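Local coordinates for protein beta-ketoacyl synthase (Pseudomonas aeruginosa, PDB 4CW4) that catalyses the condensation of acetyl-CoA with malonyl-ACP to form acetoacetyl-ACP, the primer of fatty acid synthesis, at residues D266-A270 and Y271-S275; K629-A632 and R633-D636; I610-A614 and E615-V619. All blocks are in the same frame, centred on the assembly; numbering follows the deposited sequence.

How the interactions relate
All three contacts are short-range and follow one another along the chain: interaction 1 at the end of a helix in the ketosynthase fold, interaction 3 in a hairpin, and interaction 2 in the loop that follows that hairpin's sheet. None touches another. Nearest atoms are about 6 Å apart between interactions 2 and 3, about 8 Å between 1 and 3, and about 13 Å between 1 and 2, whose centres are 32 Å apart. What unites them is the second subunit of the homodimer, which each one meets. All three lie away from the probable active-site residues C286, H439 and H477.

Interaction 1: residues D266-A270 and Y271-S275; sequences DFINA and YVLGS
The edge of the Y271 ring is set against one face of F267, with Y271 CE2 3.6 Å above the phenylalanine plane and over its centre. This is a T-shaped (edge-to-face) pair: the centroids are 4.9 Å apart and the planes stand at 89°. One face of the Y271 ring in turn receives A270 CB, a CH-pi contact 3.8 Å from the ring centroid and almost on its normal. Y271 CG lies beside its own backbone N and anti to the carbonyl carbon (chi1 -54°), which lays the ring back along the helix toward F267. The phenol OH bonds to K401 O of the second subunit.

On another side of the helix, I268 and L273 run side by side, I268 CG2 meeting L273 CD1 at 3.7 Å. Five residues apart, they are linked by the backbone as well: L273 N gives I268 O a nearly straight bond of 2.9 Å, while V272 N reaches the same oxygen from above the carbonyl plane. N269 OD1 accepts from a water that also takes the proton of S275 OG, itself hydrogen-bonded with G277 N, and N269 ND2 turns to T279. S275 N closes onto N269 O on a lone pair at 3.2 Å, just past G274, which has positive phi. The helix 263-273 thus ends in a widened, pi-type turn, buried at the subunit interface of the ketosynthase fold.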
loop_
_atom_site.group_PDB
_atom_site.type_symbol
_atom_site.label_atom_id
_atom_site.label_comp_id
_atom_site.label_asym_id
_atom_site.label_seq_id
_atom_site.Cartn_x
_atom_site.Cartn_y
_atom_site.Cartn_z
ATOM N N ASP A 266 -0.333 8.037 7.939
ATOM C CA ASP A 266 0.737 8.766 8.599
ATOM C C ASP A 266 0.262 10.125 9.115
ATOM O O ASP A 266 0.663 10.561 10.183
ATOM C CB ASP A 266 1.911 8.977 7.632
ATOM C CG ASP A 266 2.501 7.675 7.105
ATOM O OD1 ASP A 266 2.493 6.649 7.820
ATOM O OD2 ASP A 266 2.975 7.689 5.942
ATOM N N PHE A 267 -0.581 10.812 8.345
ATOM C CA PHE A 267 -1.077 12.118 8.771
ATOM C C PHE A 267 -1.930 12.002 10.039
ATOM O O PHE A 267 -1.934 12.889 10.873
ATOM C CB PHE A 267 -1.886 12.789 7.655
ATOM C CG PHE A 267 -1.082 13.746 6.822
ATOM C CD1 PHE A 267 0.208 13.445 6.431
ATOM C CD2 PHE A 267 -1.614 14.969 6.445
ATOM C CE1 PHE A 267 0.955 14.322 5.684
ATOM C CE2 PHE A 267 -0.850 15.872 5.698
ATOM C CZ PHE A 267 0.437 15.544 5.322
ATOM N N ILE A 268 -2.659 10.915 10.191
ATOM C CA ILE A 268 -3.461 10.748 11.400
ATOM C C ILE A 268 -2.580 10.576 12.645
ATOM O O ILE A 268 -2.832 11.200 13.674
ATOM C CB ILE A 268 -4.439 9.579 11.252
ATOM C CG1 ILE A 268 -5.504 9.929 10.211
ATOM C CG2 ILE A 268 -5.130 9.241 12.570
ATOM C CD1 ILE A 268 -6.296 8.736 9.753
ATOM N N ASN A 269 -1.555 9.733 12.572
ATOM C CA ASN A 269 -0.626 9.608 13.695
ATOM C C ASN A 269 0.068 10.932 14.037
ATOM O O ASN A 269 0.177 11.286 15.205
ATOM C CB ASN A 269 0.427 8.540 13.413
ATOM C CG ASN A 269 -0.163 7.161 13.329
ATOM O OD1 ASN A 269 -1.042 6.796 14.122
ATOM N ND2 ASN A 269 0.325 6.369 12.375
ATOM N N ALA A 270 0.522 11.643 13.005
ATOM C CA ALA A 270 1.377 12.811 13.157
ATOM C C ALA A 270 0.651 14.083 13.544
ATOM O O ALA A 270 1.226 14.928 14.217
ATOM C CB ALA A 270 2.138 13.051 11.886
ATOM N N TYR A 271 -0.591 14.239 13.082
ATOM C CA TYR A 271 -1.268 15.536 13.191
ATOM C C TYR A 271 -2.628 15.483 13.850
ATOM O O TYR A 271 -3.145 16.520 14.237
ATOM C CB TYR A 271 -1.407 16.162 11.808
ATOM C CG TYR A 271 -0.083 16.270 11.083
ATOM C CD1 TYR A 271 1.038 16.843 11.695
ATOM C CD2 TYR A 271 0.050 15.800 9.788
ATOM C CE1 TYR A 271 2.260 16.923 11.026
ATOM C CE2 TYR A 271 1.256 15.887 9.108
ATOM C CZ TYR A 271 2.361 16.447 9.733
ATOM O OH TYR A 271 3.547 16.536 9.037
ATOM N N VAL A 272 -3.205 14.297 13.977
ATOM C CA VAL A 272 -4.555 14.169 14.556
ATOM C C VAL A 272 -4.521 13.522 15.945
ATOM O O VAL A 272 -4.962 14.116 16.914
ATOM C CB VAL A 272 -5.504 13.402 13.604
ATOM C CG1 VAL A 272 -6.933 13.343 14.161
ATOM C CG2 VAL A 272 -5.483 14.044 12.220
ATOM N N LEU A 273 -3.962 12.322 16.043
ATOM C CA LEU A 273 -3.980 11.577 17.302
ATOM C C LEU A 273 -2.704 11.712 18.122
ATOM O O LEU A 273 -2.731 11.489 19.326
ATOM C CB LEU A 273 -4.191 10.093 17.029
ATOM C CG LEU A 273 -5.432 9.740 16.218
ATOM C CD1 LEU A 273 -5.526 8.227 16.079
ATOM C CD2 LEU A 273 -6.667 10.285 16.880
ATOM N N GLY A 274 -1.576 12.019 17.480
ATOM C CA GLY A 274 -0.321 12.059 18.206
ATOM C C GLY A 274 0.050 10.695 18.766
ATOM O O GLY A 274 0.534 10.571 19.895
ATOM N N SER A 275 -0.158 9.660 17.956
ATOM C CA SER A 275 0.037 8.294 18.413
ATOM C C SER A 275 1.449 7.794 18.199
ATOM O O SER A 275 2.050 8.014 17.132
ATOM C CB SER A 275 -0.907 7.375 17.652
ATOM O OG SER A 275 -0.711 6.034 18.049
HETATM O O HOH W 1 -1.177 4.647 15.858
#

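Interaction 2: residues K629-A632 and R633-D636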
loop_
_atom_site.group_PDB
_atom_site.type_symbol
_atom_site.label_atom_id
_atom_site.label_comp_id
_atom_site.label_asym_id
_atom_site.label_seq_id
_atom_site.Cartn_x
_atom_site.Cartn_y
_atom_site.Cartn_z
ATOM N N LYS A 629 5.052 -6.835 27.318
ATOM C CA LYS A 629 4.080 -7.894 27.562
ATOM C C LYS A 629 4.718 -9.263 27.739
ATOM O O LYS A 629 5.579 -9.674 26.963
ATOM C CB LYS A 629 3.028 -7.914 26.446
ATOM C CG LYS A 629 2.028 -6.762 26.556
ATOM C CD LYS A 629 0.969 -6.815 25.469
ATOM C CE LYS A 629 -0.229 -5.932 25.795
ATOM N NZ LYS A 629 0.035 -4.473 25.625
ATOM N N LYS A 630 4.294 -9.957 28.787
ATOM C CA LYS A 630 4.717 -11.329 29.033
ATOM C C LYS A 630 4.214 -12.231 27.909
ATOM O O LYS A 630 3.040 -12.193 27.556
ATOM C CB LYS A 630 4.175 -11.812 30.385
ATOM C CG LYS A 630 4.456 -13.277 30.707
ATOM C CD LYS A 630 5.913 -13.499 31.086
ATOM C CE LYS A 630 6.142 -14.896 31.697
ATOM N NZ LYS A 630 6.078 -16.011 30.698
ATOM N N ASP A 631 5.116 -13.053 27.385
ATOM C CA ASP A 631 4.877 -13.918 26.237
ATOM C C ASP A 631 4.725 -15.366 26.711
ATOM O O ASP A 631 5.567 -15.856 27.459
ATOM C CB ASP A 631 6.088 -13.810 25.304
ATOM C CG ASP A 631 5.897 -14.541 24.002
ATOM O OD1 ASP A 631 4.743 -14.907 23.684
ATOM O OD2 ASP A 631 6.908 -14.730 23.289
ATOM N N ALA A 632 3.652 -16.037 26.297
ATOM C CA ALA A 632 3.467 -17.459 26.602
ATOM C C ALA A 632 3.421 -18.313 25.339
ATOM O O ALA A 632 3.215 -19.523 25.417
ATOM C CB ALA A 632 2.202 -17.665 27.425
ATOM N N ARG A 633 3.624 -17.695 24.180
ATOM C CA ARG A 633 3.477 -18.406 22.913
ATOM C C ARG A 633 4.353 -19.646 22.798
ATOM O O ARG A 633 3.901 -20.668 22.294
ATOM C CB ARG A 633 3.771 -17.470 21.738
ATOM C CG ARG A 633 2.695 -16.413 21.524
ATOM C CD ARG A 633 3.114 -15.372 20.503
ATOM N NE ARG A 633 4.405 -14.826 20.881
ATOM C CZ ARG A 633 5.229 -14.163 20.076
ATOM N NH1 ARG A 633 4.910 -13.908 18.806
ATOM N NH2 ARG A 633 6.387 -13.750 20.560
ATOM N N PHE A 634 5.605 -19.553 23.247
ATOM C CA PHE A 634 6.604 -20.581 22.961
ATOM C C PHE A 634 7.221 -21.155 24.227
ATOM O O PHE A 634 8.272 -21.791 24.178
ATOM C CB PHE A 634 7.701 -20.014 22.048
ATOM C CG PHE A 634 7.171 -19.252 20.868
ATOM C CD1 PHE A 634 6.306 -19.859 19.972
ATOM C CD2 PHE A 634 7.515 -17.925 20.662
ATOM C CE1 PHE A 634 5.788 -19.159 18.896
ATOM C CE2 PHE A 634 7.011 -17.223 19.571
ATOM C CZ PHE A 634 6.150 -17.849 18.680
ATOM N N SER A 635 6.547 -20.951 25.350
ATOM C CA SER A 635 7.056 -21.378 26.650
ATOM C C SER A 635 7.360 -22.865 26.709
ATOM O O SER A 635 8.300 -23.267 27.383
ATOM C CB SER A 635 6.051 -21.013 27.742
ATOM O OG SER A 635 5.822 -19.625 27.703
ATOM N N ASP A 636 6.577 -23.668 25.990
ATOM C CA ASP A 636 6.793 -25.110 25.926
ATOM C C ASP A 636 7.992 -25.510 25.071
ATOM O O ASP A 636 8.366 -26.680 25.044
ATOM C CB ASP A 636 5.557 -25.826 25.382
ATOM C CG ASP A 636 5.244 -25.451 23.951
ATOM O OD1 ASP A 636 5.168 -24.235 23.659
ATOM O OD2 ASP A 636 5.072 -26.375 23.125
HETATM O O HOH W 2 7.348 -17.426 24.148
HETATM O O HOH W 3 7.913 -17.444 26.954
HETATM O O HOH W 4 3.609 -22.294 25.180
#
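D631 and R633 meet with their flat ends turned 46° against each other, the guanidinium presenting its NE side to the carboxylate. Two nitrogens make the grip, one to each oxygen: R633 NE to D631 OD1 at 2.8 Å, and R633 NH2 to D631 OD2 at 2.9 Å. Both oxygens lie close to the guanidinium plane, but NH2 meets OD2 from well above the carboxylate plane, in keeping with the twist between the groups. A third bond comes from the backbone: R633 N gives D631 OD1 a 3.0 Å bond, from the face of the carboxylate opposite to NE, and this closes an Asx turn. OD1 is therefore held by two donors of a single residue, and the same oxygen serves both the turn and the salt bridge. The arginine can fold back in this way because its chain bends at chi3 (-53°), bringing NE round to the aspartate.

One face of the guanidinium is covered by F634 CE2, 3.5 Å above its plane and over its centre, while R633 CB lies over a face of the F634 ring. Water fills in between the polar ends: one molecule accepts from F634 N and donates weakly to D631 OD2, and another joins D631 O to S635 OG.

R633 also forms a salt bridge with D391 of the second subunit, and D636 forms one with R562 of that subunit. The contact lies in the loop after strand 626-627, where the chain passes into a 3-10 turn at 635-636, against strand 387-394 and helix 552-563 of the partner chain.

Interaction 3: residues I610-A614 and E615-V619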
loop_
_atom_site.group_PDB
_atom_site.type_symbol
_atom_site.label_atom_id
_atom_site.label_comp_id
_atom_site.label_asym_id
_atom_site.label_seq_id
_atom_site.Cartn_x
_atom_site.Cartn_y
_atom_site.Cartn_z
ATOM N N ILE A 610 12.534 10.226 26.928
ATOM C CA ILE A 610 12.062 8.854 26.888
ATOM C C ILE A 610 12.957 8.080 27.845
ATOM O O ILE A 610 14.182 8.247 27.834
ATOM C CB ILE A 610 12.119 8.259 25.460
ATOM C CG1 ILE A 610 11.135 9.000 24.548
ATOM C CG2 ILE A 610 11.789 6.773 25.484
ATOM C CD1 ILE A 610 11.249 8.667 23.070
ATOM N N GLU A 611 12.347 7.264 28.696
ATOM C CA GLU A 611 13.091 6.423 29.629
ATOM C C GLU A 611 12.911 4.974 29.242
ATOM O O GLU A 611 11.783 4.512 29.128
ATOM C CB GLU A 611 12.563 6.637 31.046
ATOM C CG GLU A 611 12.682 8.072 31.526
ATOM C CD GLU A 611 11.953 8.300 32.828
ATOM O OE1 GLU A 611 12.281 7.596 33.806
ATOM O OE2 GLU A 611 11.058 9.178 32.874
ATOM N N VAL A 612 14.019 4.273 29.031
ATOM C CA VAL A 612 13.987 2.868 28.674
ATOM C C VAL A 612 14.615 2.061 29.795
ATOM O O VAL A 612 15.732 2.342 30.197
ATOM C CB VAL A 612 14.761 2.588 27.362
ATOM C CG1 VAL A 612 14.675 1.117 27.024
ATOM C CG2 VAL A 612 14.218 3.438 26.215
ATOM N N SER A 613 13.889 1.062 30.290
ATOM C CA SER A 613 14.465 0.058 31.170
ATOM C C SER A 613 14.207 -1.346 30.633
ATOM O O SER A 613 13.600 -1.528 29.586
ATOM C CB SER A 613 13.892 0.171 32.596
ATOM O OG SER A 613 12.566 -0.344 32.669
ATOM N N ALA A 614 14.673 -2.345 31.366
ATOM C CA ALA A 614 14.440 -3.734 30.997
ATOM C C ALA A 614 13.007 -4.179 31.298
ATOM O O ALA A 614 12.615 -5.278 30.912
ATOM C CB ALA A 614 15.435 -4.652 31.710
ATOM N N GLU A 615 12.235 -3.328 31.974
ATOM C CA GLU A 615 10.838 -3.631 32.308
ATOM C C GLU A 615 9.799 -2.798 31.557
ATOM O O GLU A 615 8.676 -3.263 31.351
ATOM C CB GLU A 615 10.587 -3.446 33.809
ATOM C CG GLU A 615 11.345 -4.431 34.689
ATOM C CD GLU A 615 12.816 -4.090 34.827
ATOM O OE1 GLU A 615 13.135 -2.896 35.058
ATOM O OE2 GLU A 615 13.654 -5.011 34.695
ATOM N N GLN A 616 10.133 -1.561 31.188
ATOM C CA GLN A 616 9.128 -0.669 30.603
ATOM C C GLN A 616 9.793 0.530 29.929
ATOM O O GLN A 616 10.992 0.793 30.127
ATOM C CB GLN A 616 8.133 -0.195 31.680
ATOM C CG GLN A 616 8.748 0.681 32.759
ATOM C CD GLN A 616 7.734 1.120 33.798
ATOM O OE1 GLN A 616 6.869 0.348 34.198
ATOM N NE2 GLN A 616 7.829 2.368 34.226
ATOM N N VAL A 617 9.002 1.229 29.118
ATOM C CA VAL A 617 9.399 2.497 28.528
ATOM C C VAL A 617 8.411 3.550 28.987
ATOM O O VAL A 617 7.205 3.329 28.926
ATOM C CB VAL A 617 9.351 2.439 26.992
ATOM C CG1 VAL A 617 9.761 3.771 26.384
ATOM C CG2 VAL A 617 10.244 1.334 26.498
ATOM N N THR A 618 8.925 4.679 29.454
ATOM C CA THR A 618 8.094 5.831 29.758
ATOM C C THR A 618 8.238 6.844 28.631
ATOM O O THR A 618 9.343 7.248 28.258
ATOM C CB THR A 618 8.447 6.473 31.116
ATOM O OG1 THR A 618 8.153 5.549 32.176
ATOM C CG2 THR A 618 7.621 7.719 31.352
ATOM N N VAL A 619 7.102 7.242 28.084
ATOM C CA VAL A 619 7.053 8.159 26.957
ATOM C C VAL A 619 6.498 9.510 27.406
ATOM O O VAL A 619 5.395 9.580 27.957
ATOM C CB VAL A 619 6.153 7.595 25.835
ATOM C CG1 VAL A 619 6.189 8.502 24.619
ATOM C CG2 VAL A 619 6.584 6.172 25.461
HETATM O O HOH W 5 11.599 3.115 32.028
HETATM O O HOH W 6 11.696 0.184 35.197
#
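S613 and the residues E615 and Q616 close the tight end of this hairpin. From S613 CB, which lies 3.9 Å from Q616 O, the chain steps to OG, which chi1 (75°) sets between the backbone N and the carbonyl carbon, where it faces the N-H groups of E615 and Q616. OG accepts both E615 N and Q616 N at 3.1 Å, the first bond closing an ST turn. A water 2.7 Å from S613 OG adds a third polar neighbour and donates weakly to E615 OE1. The serine's own N gives Q616 O a 2.9 Å bond, which spans A614 and E615.

Farther along, E611 and T618 form a hydrogen-bonded antiparallel pair, with E611 N to T618 O at 3.0 Å and T618 N to E611 O at 2.9 Å. Their side chains lie alongside each other, E611 OE2 nearing T618 CG2. V612 and V617, a non-hydrogen-bonded pair, turn to the other face, where I610 CG2 packs on V617 CG1 at 3.7 Å.

Strand 616-618 is the middle of a three-stranded antiparallel sheet, between 611-612 and 626-627, and V612 and V617 pack on A460 and A415 of the second subunit, on its helices 444-461 and 409-425.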